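PDB 2VK2: galactofuranose-binding protein YtfQ from Escherichia coli, which binds alpha- and beta-galactofuranose in the periplasm as the solute-binding component of the ABC transporter complex YtfQRT-YjfF, which takes up this sugar. Local coordinates for residues V5-V10 against A18-V23; K114-W119 against I192-A197; W119-V124 against E152-A157; V132-T137 against E180-A185; G205-I210 against G239-S244. All blocks are in the same frame, centred on the assembly; numbering follows the deposited sequence.

Contact 1: V5-V10 against A18-V23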
# COMPACT_ATOMS: atom_id res chain seq x y z
N VAL A 5 1.16 20.49 -11.23
CA VAL A 5 0.39 19.60 -10.37
C VAL A 5 0.97 19.64 -8.96
O VAL A 5 2.18 19.56 -8.78
CB VAL A 5 0.41 18.15 -10.90
CG1 VAL A 5 -0.29 17.20 -9.93
CG2 VAL A 5 -0.23 18.08 -12.28
N GLY A 6 0.09 19.80 -7.97
CA GLY A 6 0.47 19.70 -6.57
C GLY A 6 0.09 18.32 -6.07
O GLY A 6 -1.07 17.94 -6.15
N PHE A 7 1.07 17.58 -5.56
CA PHE A 7 0.85 16.23 -5.05
C PHE A 7 1.06 16.23 -3.54
O PHE A 7 2.16 16.46 -3.06
CB PHE A 7 1.82 15.26 -5.75
CG PHE A 7 1.78 13.82 -5.26
CD1 PHE A 7 0.66 13.28 -4.63
CD2 PHE A 7 2.87 13.00 -5.50
CE1 PHE A 7 0.66 11.94 -4.21
CE2 PHE A 7 2.87 11.67 -5.09
CZ PHE A 7 1.77 11.14 -4.45
N SER A 8 -0.04 16.01 -2.81
CA SER A 8 0.03 15.79 -1.37
C SER A 8 0.32 14.31 -1.13
O SER A 8 -0.57 13.47 -1.25
CB SER A 8 -1.27 16.20 -0.68
OG SER A 8 -1.20 15.90 0.70
N GLN A 9 1.57 14.03 -0.79
CA GLN A 9 2.07 12.69 -0.55
C GLN A 9 1.99 12.39 0.95
O GLN A 9 2.13 13.30 1.77
CB GLN A 9 3.52 12.61 -1.08
CG GLN A 9 4.26 11.28 -0.95
CD GLN A 9 3.52 10.11 -1.57
OE1 GLN A 9 2.41 9.79 -1.16
NE2 GLN A 9 4.15 9.45 -2.54
N VAL A 10 1.74 11.13 1.31
CA VAL A 10 1.58 10.73 2.71
C VAL A 10 2.87 10.95 3.49
O VAL A 10 2.86 11.45 4.61
CB VAL A 10 1.18 9.24 2.82
CG1 VAL A 10 1.15 8.78 4.28
CG2 VAL A 10 -0.16 8.98 2.15
N ALA A 18 8.33 5.41 -1.42
CA ALA A 18 9.51 6.08 -1.95
C ALA A 18 9.59 5.89 -3.47
O ALA A 18 9.89 6.83 -4.20
CB ALA A 18 10.77 5.58 -1.27
N ALA A 19 9.32 4.67 -3.93
CA ALA A 19 9.29 4.37 -5.35
C ALA A 19 8.15 5.11 -6.06
O ALA A 19 8.33 5.62 -7.16
CB ALA A 19 9.18 2.87 -5.59
N GLU A 20 6.98 5.17 -5.42
CA GLU A 20 5.85 5.91 -5.99
C GLU A 20 6.21 7.38 -6.21
O GLU A 20 5.88 7.95 -7.25
CB GLU A 20 4.62 5.81 -5.09
CG GLU A 20 3.36 6.42 -5.70
CD GLU A 20 2.28 6.70 -4.68
OE1 GLU A 20 2.60 7.16 -3.57
OE2 GLU A 20 1.09 6.47 -5.01
N THR A 21 6.88 7.97 -5.23
CA THR A 21 7.35 9.35 -5.34
C THR A 21 8.35 9.51 -6.49
O THR A 21 8.24 10.43 -7.29
CB THR A 21 7.96 9.82 -4.01
OG1 THR A 21 6.93 9.91 -3.02
CG2 THR A 21 8.64 11.18 -4.16
N ASN A 22 9.32 8.59 -6.57
CA ASN A 22 10.31 8.61 -7.66
C ASN A 22 9.64 8.54 -9.03
O ASN A 22 9.98 9.29 -9.94
CB ASN A 22 11.29 7.44 -7.53
CG ASN A 22 12.25 7.60 -6.36
OD1 ASN A 22 12.48 8.70 -5.87
ND2 ASN A 22 12.83 6.48 -5.93
N VAL A 23 8.68 7.63 -9.16
CA VAL A 23 7.97 7.44 -10.42
C VAL A 23 7.06 8.63 -10.76
O VAL A 23 6.93 9.00 -11.93
CB VAL A 23 7.17 6.12 -10.42
CG1 VAL A 23 6.32 6.00 -11.67
CG2 VAL A 23 8.12 4.94 -10.29
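One amide nitrogen carries both hydrogen bonds here: NE2 of Gln9, at the end of strand 4-9, donates to Glu20 and to Thr21 on helix 15-31. From Gln9 NE2 the bond to Glu20 OE1 is 3.0 Å long and nearly straight (170°), and that to Thr21 OG1 is 2.9 Å. Both acceptors lie close to the plane of the amide, whereas Glu20 OE1 is approached on its anti side and 34° out of the carboxylate plane. The other amide atom, Gln9 OE1, turns back to accept the backbone N-H of Val10, with Val10 N at 2.9 Å, and also takes NH1 of Arg17. The only aromatic group in the contact is Phe7, whose ring carries CB of Gln9 over one face near the rim and meets Glu20 OE1 at its edge, with CZ of Phe7 4.2 Å from that oxygen. Charge comes next: Arg17 forms a salt bridge with Glu20 OE1, while Glu20 OE2 sits close to Asp90 OD2. Were Gln9 replaced by an alanine, Thr21 OG1 and Glu20 OE1 would probably lack this donor, and Arg17 one of the acceptors that place it. Because Arg17 and Asp90 both bind galactofuranose, Gln9 and Glu20 form a second shell, from the first strand and helix of this beta-alpha-beta unit, and the crowding of two carboxylates probably encourages one of them to hold a proton.

Contact 2: K114-W119 against I192-A197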
# COMPACT_ATOMS: atom_id res chain seq x y z
N LYS A 114 -7.06 -11.10 -0.47
CA LYS A 114 -7.59 -12.39 -0.90
C LYS A 114 -6.53 -13.28 -1.53
O LYS A 114 -6.50 -14.48 -1.30
CB LYS A 114 -8.73 -12.17 -1.90
CG LYS A 114 -9.40 -13.43 -2.41
CD LYS A 114 -10.48 -13.08 -3.41
CE LYS A 114 -11.26 -14.29 -3.85
NZ LYS A 114 -10.41 -15.28 -4.56
N LEU A 115 -5.66 -12.69 -2.35
CA LEU A 115 -4.59 -13.45 -2.99
C LEU A 115 -3.68 -14.11 -1.96
O LEU A 115 -3.30 -15.28 -2.12
CB LEU A 115 -3.79 -12.57 -3.94
CG LEU A 115 -4.51 -12.14 -5.23
CD1 LEU A 115 -3.69 -11.10 -5.97
CD2 LEU A 115 -4.80 -13.34 -6.12
N ILE A 116 -3.33 -13.38 -0.91
CA ILE A 116 -2.49 -13.93 0.16
C ILE A 116 -3.26 -14.98 0.96
O ILE A 116 -2.71 -16.04 1.29
CB ILE A 116 -1.96 -12.82 1.10
CG1 ILE A 116 -0.99 -11.89 0.36
CG2 ILE A 116 -1.28 -13.44 2.33
CD1 ILE A 116 0.29 -12.57 -0.12
N GLY A 117 -4.52 -14.70 1.28
CA GLY A 117 -5.36 -15.65 2.01
C GLY A 117 -5.57 -16.96 1.27
O GLY A 117 -5.43 -18.04 1.85
N ASP A 118 -5.88 -16.87 -0.02
CA ASP A 118 -6.06 -18.05 -0.87
C ASP A 118 -4.77 -18.87 -0.92
O ASP A 118 -4.80 -20.10 -0.82
CB ASP A 118 -6.45 -17.66 -2.30
CG ASP A 118 -7.87 -17.13 -2.41
OD1 ASP A 118 -8.66 -17.25 -1.45
OD2 ASP A 118 -8.20 -16.59 -3.49
N TRP A 119 -3.64 -18.18 -1.06
CA TRP A 119 -2.34 -18.84 -1.06
C TRP A 119 -2.13 -19.61 0.25
O TRP A 119 -1.71 -20.77 0.23
CB TRP A 119 -1.20 -17.84 -1.28
CG TRP A 119 0.12 -18.44 -0.94
CD1 TRP A 119 0.87 -19.25 -1.73
CD2 TRP A 119 0.81 -18.32 0.30
NE1 TRP A 119 2.00 -19.64 -1.06
CE2 TRP A 119 2.00 -19.08 0.19
CE3 TRP A 119 0.56 -17.64 1.49
CZ2 TRP A 119 2.92 -19.17 1.23
CZ3 TRP A 119 1.48 -17.73 2.52
CH2 TRP A 119 2.65 -18.49 2.38
N ILE A 192 2.97 -19.47 16.67
CA ILE A 192 2.68 -18.71 15.44
C ILE A 192 3.08 -19.54 14.22
O ILE A 192 4.19 -20.05 14.15
CB ILE A 192 3.46 -17.38 15.41
CG1 ILE A 192 3.11 -16.52 16.63
CG2 ILE A 192 3.16 -16.62 14.12
CD1 ILE A 192 3.92 -15.25 16.74
N CYS A 193 2.15 -19.65 13.26
CA CYS A 193 2.38 -20.36 12.00
C CYS A 193 2.75 -19.41 10.86
O CYS A 193 3.56 -19.75 10.00
CB CYS A 193 1.12 -21.17 11.63
SG CYS A 193 0.86 -21.57 9.87
N MET A 194 2.16 -18.22 10.86
CA MET A 194 2.30 -17.30 9.74
C MET A 194 2.07 -15.86 10.17
O MET A 194 1.23 -15.58 11.03
CB MET A 194 1.30 -17.69 8.64
CG MET A 194 1.34 -16.84 7.38
SD MET A 194 0.00 -15.63 7.33
CE MET A 194 0.21 -15.01 5.66
N VAL A 195 2.85 -14.95 9.60
CA VAL A 195 2.60 -13.52 9.74
C VAL A 195 2.07 -12.96 8.43
O VAL A 195 2.67 -13.18 7.37
CB VAL A 195 3.85 -12.72 10.22
CG1 VAL A 195 5.07 -12.99 9.34
CG2 VAL A 195 3.55 -11.22 10.28
N TYR A 196 0.93 -12.29 8.51
CA TYR A 196 0.32 -11.59 7.39
C TYR A 196 0.54 -10.11 7.63
O TYR A 196 0.04 -9.56 8.61
CB TYR A 196 -1.18 -11.89 7.32
CG TYR A 196 -1.95 -11.03 6.33
CD1 TYR A 196 -1.48 -10.85 5.03
CD2 TYR A 196 -3.14 -10.40 6.69
CE1 TYR A 196 -2.17 -10.06 4.12
CE2 TYR A 196 -3.84 -9.61 5.78
CZ TYR A 196 -3.35 -9.45 4.50
OH TYR A 196 -4.02 -8.68 3.58
N ALA A 197 1.30 -9.47 6.76
CA ALA A 197 1.56 -8.04 6.89
C ALA A 197 0.94 -7.30 5.71
O ALA A 197 1.07 -7.72 4.56
CB ALA A 197 3.05 -7.77 6.96
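Ile116 on helix 109-124 lies against Tyr196 and Met194 of strand 194-197, so this is helix-on-sheet packing in the alpha/beta lobe that holds the mixed sheet, one of the two lobes of a type I periplasmic binding protein fold. Helix and strand run almost antiparallel, 169° between their directions. One methyl does most of the touching. CG2 of Ile116 stands anti to the backbone N and reaches obliquely to the Tyr196 ring, 3.7 Å from CD1, with CE1 slightly farther off. The same CG2 of Ile116 also meets the terminal methyl of Met194, CE, at 4.0 Å. A bend in the methionine chain at chi2 (-101°) brings that methyl to the helix, and Met194 CE lies near the plane of the Trp119 indole at its edge, 4.3 Å from Trp119 CZ3. All three approaches are between apolar side-chain atoms.

Farther out, backbone bonds to strand 129-135 on one side, and to Leu222 on the other, hold the strand bearing Met194 and Tyr196 in the sheet, and the Cys193-Cys129 disulfide ties the residue before it to the start of strand 129-135. Tyr196 stacks on Phe150, and its hydroxyl is hydrogen-bonded to the carbonyl of Arg146, a galactofuranose-binding residue, which links this packing to the pocket side of the lobe. On the outer side of the helix, one turn is bridged by a salt bridge, Lys114 NZ lying 2.8 Å from Asp118 OD2 on that oxygen's syn lone pair.

Contact 3: W119-V124 against E152-A157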
# COMPACT_ATOMS: atom_id res chain seq x y z
N TRP A 119 -3.64 -18.18 -1.06
CA TRP A 119 -2.34 -18.84 -1.06
C TRP A 119 -2.13 -19.61 0.25
O TRP A 119 -1.71 -20.77 0.23
CB TRP A 119 -1.20 -17.84 -1.28
CG TRP A 119 0.12 -18.44 -0.94
CD1 TRP A 119 0.87 -19.25 -1.73
CD2 TRP A 119 0.81 -18.32 0.30
NE1 TRP A 119 2.00 -19.64 -1.06
CE2 TRP A 119 2.00 -19.08 0.19
CE3 TRP A 119 0.56 -17.64 1.49
CZ2 TRP A 119 2.92 -19.17 1.23
CZ3 TRP A 119 1.48 -17.73 2.52
CH2 TRP A 119 2.65 -18.49 2.38
N LEU A 120 -2.42 -18.96 1.37
CA LEU A 120 -2.22 -19.57 2.68
C LEU A 120 -3.09 -20.81 2.89
O LEU A 120 -2.62 -21.82 3.40
CB LEU A 120 -2.49 -18.56 3.80
CG LEU A 120 -2.24 -19.07 5.22
CD1 LEU A 120 -0.77 -19.39 5.45
CD2 LEU A 120 -2.73 -18.05 6.24
N VAL A 121 -4.35 -20.73 2.48
CA VAL A 121 -5.27 -21.86 2.59
C VAL A 121 -4.68 -23.09 1.88
O VAL A 121 -4.68 -24.19 2.44
CB VAL A 121 -6.66 -21.53 2.01
CG1 VAL A 121 -7.53 -22.78 1.92
CG2 VAL A 121 -7.35 -20.46 2.85
N LYS A 122 -4.19 -22.89 0.67
CA LYS A 122 -3.57 -23.97 -0.10
C LYS A 122 -2.27 -24.45 0.55
O LYS A 122 -2.01 -25.66 0.61
CB LYS A 122 -3.30 -23.53 -1.54
CG LYS A 122 -4.54 -23.39 -2.39
CD LYS A 122 -4.23 -22.77 -3.74
N GLU A 123 -1.45 -23.51 1.02
CA GLU A 123 -0.15 -23.83 1.61
C GLU A 123 -0.26 -24.72 2.84
O GLU A 123 0.46 -25.72 2.95
CB GLU A 123 0.59 -22.53 1.96
CG GLU A 123 1.99 -22.71 2.57
CD GLU A 123 3.01 -23.26 1.59
OE1 GLU A 123 2.82 -23.12 0.36
OE2 GLU A 123 4.01 -23.84 2.06
N VAL A 124 -1.14 -24.38 3.77
CA VAL A 124 -1.26 -25.16 5.01
C VAL A 124 -2.14 -26.40 4.86
O VAL A 124 -2.06 -27.31 5.68
CB VAL A 124 -1.70 -24.29 6.21
CG1 VAL A 124 -0.75 -23.12 6.39
CG2 VAL A 124 -3.14 -23.82 6.06
N GLU A 152 -11.83 -12.78 4.50
CA GLU A 152 -12.81 -13.48 3.68
C GLU A 152 -12.22 -14.75 3.06
O GLU A 152 -12.88 -15.78 3.01
CB GLU A 152 -13.36 -12.57 2.59
CG GLU A 152 -14.21 -11.41 3.10
CD GLU A 152 -15.51 -11.86 3.74
OE1 GLU A 152 -16.03 -12.94 3.40
OE2 GLU A 152 -16.03 -11.10 4.60
N ALA A 153 -10.97 -14.67 2.60
CA ALA A 153 -10.31 -15.80 1.95
C ALA A 153 -10.10 -17.00 2.88
O ALA A 153 -10.11 -18.14 2.42
CB ALA A 153 -8.98 -15.36 1.36
N ILE A 154 -9.91 -16.75 4.17
CA ILE A 154 -9.66 -17.83 5.13
C ILE A 154 -10.92 -18.32 5.86
O ILE A 154 -10.84 -19.24 6.68
CB ILE A 154 -8.58 -17.44 6.18
CG1 ILE A 154 -9.08 -16.33 7.12
CG2 ILE A 154 -7.29 -17.03 5.48
CD1 ILE A 154 -8.19 -16.13 8.33
N LYS A 155 -12.07 -17.72 5.56
CA LYS A 155 -13.30 -17.97 6.33
C LYS A 155 -13.73 -19.44 6.32
O LYS A 155 -14.18 -19.96 7.35
CB LYS A 155 -14.45 -17.10 5.81
CG LYS A 155 -15.55 -16.86 6.83
CD LYS A 155 -15.16 -15.78 7.83
CE LYS A 155 -16.24 -15.56 8.88
NZ LYS A 155 -16.42 -16.75 9.75
N ASN A 156 -13.58 -20.11 5.18
CA ASN A 156 -13.95 -21.53 5.06
C ASN A 156 -12.81 -22.48 5.42
O ASN A 156 -12.88 -23.68 5.13
CB ASN A 156 -14.46 -21.82 3.64
CG ASN A 156 -15.28 -23.11 3.57
OD1 ASN A 156 -16.08 -23.40 4.45
ND2 ASN A 156 -15.07 -23.89 2.51
N ALA A 157 -11.76 -21.95 6.04
CA ALA A 157 -10.62 -22.74 6.52
C ALA A 157 -10.42 -22.45 8.00
O ALA A 157 -9.48 -21.74 8.37
CB ALA A 157 -9.37 -22.40 5.72
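Val121, near the end of helix 109-124, presses one methyl into the chain just where helix 141-153 gives out, and it has more surface buried by the contact than any other residue. Its CG2 does all the close touching. Val121 CG2 comes within 3.6 Å of Ala153 O and 4.0 Å of Ala157 CB. Its position beside the backbone N, anti to the carbonyl carbon, turns it toward this bend.

Ile154 is next in buried area. Its CA lies 4.2 Å from Val121 CG2, and its own CG2 is 4.3 Å from the same valine methyl, so the backbone and the branch share the approach. Ala157 is the third. The chain from Ile154 to Ala157 is a type I beta turn, closed by a backbone hydrogen bond of 2.9 Å from Ala157 N to Ile154 O, and the turn brings Ala157 CB round to the same methyl. No hydrogen bond crosses the contact.

Beneath it runs the edge strand 160-167, which the chain enters soon after the turn: Ile160 is touched by Leu120, Val121, Val124 and Ile154, while Leu120 also reaches Val131 on strand 129-135, so the ends of the two helices meet above the margin of the sheet.

Contact 4: V132-T137 against E180-A185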
# COMPACT_ATOMS: atom_id res chain seq x y z
N VAL A 132 -0.64 -14.21 12.81
CA VAL A 132 -0.54 -12.89 13.42
C VAL A 132 -0.54 -11.86 12.30
O VAL A 132 0.12 -12.06 11.27
CB VAL A 132 0.69 -12.75 14.35
CG1 VAL A 132 0.62 -13.78 15.48
CG2 VAL A 132 2.00 -12.89 13.58
N GLU A 133 -1.31 -10.79 12.48
CA GLU A 133 -1.51 -9.80 11.43
C GLU A 133 -0.87 -8.47 11.81
O GLU A 133 -1.14 -7.92 12.88
CB GLU A 133 -3.01 -9.61 11.18
CG GLU A 133 -3.34 -8.56 10.11
CD GLU A 133 -4.83 -8.43 9.87
OE1 GLU A 133 -5.60 -8.49 10.85
OE2 GLU A 133 -5.23 -8.24 8.70
N LEU A 134 -0.03 -7.96 10.91
CA LEU A 134 0.52 -6.62 11.03
C LEU A 134 -0.28 -5.73 10.09
O LEU A 134 -0.11 -5.78 8.87
CB LEU A 134 2.00 -6.60 10.67
CG LEU A 134 2.90 -7.42 11.61
CD1 LEU A 134 4.31 -7.55 11.05
CD2 LEU A 134 2.93 -6.80 12.99
N GLN A 135 -1.18 -4.93 10.65
CA GLN A 135 -2.03 -4.06 9.85
C GLN A 135 -1.30 -2.80 9.43
O GLN A 135 -0.35 -2.38 10.07
CB GLN A 135 -3.29 -3.64 10.62
CG GLN A 135 -4.16 -4.77 11.10
CD GLN A 135 -5.46 -4.26 11.69
OE1 GLN A 135 -6.02 -3.26 11.23
NE2 GLN A 135 -5.96 -4.95 12.71
N GLY A 136 -1.79 -2.18 8.36
CA GLY A 136 -1.33 -0.87 7.97
C GLY A 136 -1.90 0.20 8.87
O GLY A 136 -2.59 -0.09 9.85
N THR A 137 -1.60 1.45 8.53
CA THR A 137 -2.07 2.62 9.26
C THR A 137 -3.56 2.55 9.54
O THR A 137 -4.36 2.28 8.64
CB THR A 137 -1.76 3.88 8.43
OG1 THR A 137 -0.34 3.98 8.24
CG2 THR A 137 -2.28 5.14 9.11
N GLU A 180 7.88 -8.53 17.50
CA GLU A 180 8.57 -8.90 18.74
C GLU A 180 7.58 -9.12 19.88
O GLU A 180 7.70 -10.09 20.63
CB GLU A 180 9.59 -7.83 19.14
CG GLU A 180 10.86 -7.82 18.31
CD GLU A 180 11.72 -6.58 18.53
OE1 GLU A 180 11.23 -5.59 19.10
OE2 GLU A 180 12.91 -6.61 18.14
N SER A 181 6.60 -8.22 20.00
CA SER A 181 5.58 -8.34 21.04
C SER A 181 4.69 -9.57 20.82
O SER A 181 4.32 -10.25 21.78
CB SER A 181 4.72 -7.07 21.12
OG SER A 181 3.78 -7.01 20.07
N PHE A 182 4.36 -9.86 19.56
CA PHE A 182 3.58 -11.05 19.23
C PHE A 182 4.33 -12.33 19.59
O PHE A 182 3.76 -13.26 20.15
CB PHE A 182 3.21 -11.09 17.74
CG PHE A 182 2.21 -10.04 17.30
CD1 PHE A 182 1.45 -9.31 18.21
CD2 PHE A 182 2.00 -9.84 15.94
CE1 PHE A 182 0.52 -8.37 17.76
CE2 PHE A 182 1.07 -8.91 15.50
CZ PHE A 182 0.34 -8.17 16.40
N ILE A 183 5.62 -12.37 19.24
CA ILE A 183 6.46 -13.53 19.53
C ILE A 183 6.53 -13.80 21.03
O ILE A 183 6.36 -14.94 21.47
CB ILE A 183 7.88 -13.34 18.95
CG1 ILE A 183 7.85 -13.44 17.42
CG2 ILE A 183 8.85 -14.38 19.51
CD1 ILE A 183 9.12 -12.98 16.75
N LYS A 184 6.76 -12.75 21.82
CA LYS A 184 6.82 -12.87 23.28
C LYS A 184 5.48 -13.28 23.90
O LYS A 184 5.45 -13.94 24.94
CB LYS A 184 7.31 -11.56 23.90
CG LYS A 184 8.77 -11.26 23.62
CD LYS A 184 9.15 -9.88 24.13
CE LYS A 184 10.53 -9.47 23.65
NZ LYS A 184 10.86 -8.07 24.02
N ALA A 185 4.38 -12.89 23.26
CA ALA A 185 3.04 -13.23 23.73
C ALA A 185 2.58 -14.63 23.30
O ALA A 185 1.54 -15.10 23.75
CB ALA A 185 2.03 -12.19 23.25
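The Phe182 ring is pushed between Val132 and Leu134, and this is where the contact is tight. CD2 of the ring lies 3.6 Å from CB of Val132, while CE2 of Phe182 comes 3.8 Å from Leu134 CD2; neither approach is squarely over the face or at the edge. The backbone between them meets the ring too: Glu133 O sits near the ring plane at its edge, 3.6 Å from Phe182 CE2. The ring gets there because its CG is anti to the carbonyl carbon (chi1 -70°), directing it down from the helix onto the strand. With a leucine at Phe182, the ring edge along Glu133 O would be lost and a gap would probably open between Val132 and Leu134.

Helix 172-185 belongs to a beta-alpha-beta crossover of the alpha/beta lobe: it joins strand 160-167 to strand 194-197 and on the way passes over strand 129-135, which lies between them, at 161° to its direction. Phe182 touches Arg164 and Gln166 of the neighbouring strand as well.

Away from the ring the contact thins out. Ser181, Lys184 and Ala185 are exposed to solvent, and Ser181 OG bonds back to the Val178 carbonyl of its own helix. Glu133 starts away from the helix; its carboxylate has a salt bridge to Lys147 and hydrogen bonds with Ser165 and His198.

Contact 5: G205-I210 against G239-S244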
# COMPACT_ATOMS: atom_id res chain seq x y z
N GLY A 205 10.57 -6.27 8.65
CA GLY A 205 10.82 -6.07 10.08
C GLY A 205 10.48 -7.30 10.89
O GLY A 205 11.24 -7.70 11.78
N ALA A 206 9.34 -7.92 10.58
CA ALA A 206 8.92 -9.15 11.25
C ALA A 206 9.94 -10.28 11.05
O ALA A 206 10.22 -11.03 11.99
CB ALA A 206 7.55 -9.58 10.75
N ILE A 207 10.47 -10.40 9.84
CA ILE A 207 11.50 -11.40 9.54
C ILE A 207 12.72 -11.24 10.46
O ILE A 207 13.26 -12.23 10.95
CB ILE A 207 11.90 -11.37 8.04
CG1 ILE A 207 10.79 -11.99 7.20
CG2 ILE A 207 13.20 -12.12 7.81
CD1 ILE A 207 10.89 -11.67 5.72
N GLN A 208 13.14 -9.99 10.70
CA GLN A 208 14.23 -9.71 11.65
C GLN A 208 13.88 -10.22 13.05
O GLN A 208 14.69 -10.87 13.70
CB GLN A 208 14.51 -8.21 11.76
CG GLN A 208 15.00 -7.52 10.51
CD GLN A 208 15.26 -6.05 10.75
OE1 GLN A 208 16.19 -5.68 11.48
NE2 GLN A 208 14.44 -5.19 10.16
N ALA A 209 12.67 -9.89 13.51
CA ALA A 209 12.21 -10.30 14.84
C ALA A 209 12.16 -11.82 14.98
O ALA A 209 12.53 -12.37 16.02
CB ALA A 209 10.85 -9.69 15.15
N ILE A 210 11.70 -12.49 13.93
CA ILE A 210 11.61 -13.96 13.92
C ILE A 210 13.00 -14.58 14.04
O ILE A 210 13.21 -15.49 14.85
CB ILE A 210 10.91 -14.48 12.64
CG1 ILE A 210 9.44 -14.05 12.62
CG2 ILE A 210 11.00 -16.00 12.55
CD1 ILE A 210 8.80 -14.12 11.24
N GLY A 239 15.29 -17.63 1.25
CA GLY A 239 14.41 -18.61 1.88
C GLY A 239 13.64 -18.11 3.09
O GLY A 239 13.09 -18.91 3.85
N GLU A 240 13.57 -16.79 3.26
CA GLU A 240 13.04 -16.20 4.48
C GLU A 240 11.67 -15.52 4.33
O GLU A 240 11.11 -15.05 5.32
CB GLU A 240 14.07 -15.24 5.08
CG GLU A 240 15.38 -15.95 5.41
CD GLU A 240 16.36 -15.10 6.19
OE1 GLU A 240 16.29 -13.86 6.13
OE2 GLU A 240 17.23 -15.70 6.87
N ALA A 241 11.14 -15.48 3.11
CA ALA A 241 9.79 -14.97 2.84
C ALA A 241 9.09 -15.88 1.85
O ALA A 241 9.73 -16.49 1.00
CB ALA A 241 9.87 -13.54 2.31
N ASN A 242 7.76 -15.98 1.94
CA ASN A 242 7.02 -16.96 1.14
C ASN A 242 6.14 -16.42 0.02
O ASN A 242 6.07 -17.03 -1.04
CB ASN A 242 6.16 -17.85 2.04
CG ASN A 242 6.98 -18.58 3.06
OD1 ASN A 242 7.55 -19.64 2.78
ND2 ASN A 242 7.08 -18.01 4.23
N ALA A 243 5.45 -15.31 0.25
CA ALA A 243 4.45 -14.83 -0.71
C ALA A 243 4.31 -13.32 -0.66
O ALA A 243 4.25 -12.74 0.42
CB ALA A 243 3.11 -15.50 -0.43
N SER A 244 4.26 -12.69 -1.83
CA SER A 244 3.99 -11.26 -1.91
C SER A 244 3.19 -10.90 -3.15
O SER A 244 3.42 -11.45 -4.22
CB SER A 244 5.30 -10.46 -1.90
OG SER A 244 5.04 -9.06 -1.98
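This is a van der Waals contact between a helix and a loop: Ile207 of helix 200-212 packs on Glu240 and Ala241, in the link from helix 230-237 to strand 243-246 of the alpha/beta lobe. The link opens with a Schellman motif. Gly239, at positive phi (80°), ends the preceding helix with two bonds back into its last turn, and the chain then runs past Ile207.

Ile207 has the largest area buried and reaches the loop mainly with the end of its longer branch. CG1 stands beside the backbone N, anti to the carbonyl carbon, and the chain continues extended (chi2 164°), which carries CD1 out to the loop. There CD1 of Ile207 meets the carbonyl O of Glu240 at 3.4 Å and CB of Ala241 at 4.0 Å. No hydrogen bond joins the two segments.

Strand 222-225 lies between the two helices in the chain, and its Thr223 touches both Ile207 and Ala241, while the hydroxyl of Thr223 is hydrogen-bonded to the backbone N of Asn242, fixing the loop on the sheet. Ala241 is packed by Ile232 and Ala235 of helix 230-237, and Pro217 borders Ile207. The carboxylate of Glu240 has a charged partner: its OE1 forms a salt bridge with Lys211, one turn farther along the helix of Ile207, and the same OE1 of Glu240 lies 3.9 Å from Ile207 CG2.

From the N terminus, contact 1 closes first, a short loop within the beta-alpha-beta unit of the lobe built on the parallel sheet. The other four belong to the lobe with the mixed sheet. Contact 2 closes a long loop from helix 109-124 to strand 194-197, and contacts 3 and 4 nest inside it. These two cross, since the segments 119-124, 132-137, 152-157 and 180-185 alternate along the chain. Contact 5 follows in series. Contacts 2 and 3 share Trp119, which also packs on Ala243 of contact 5; contacts 2 and 4 meet through neighbouring strands, and contacts 4 and 5 through helices 172-185 and 200-212.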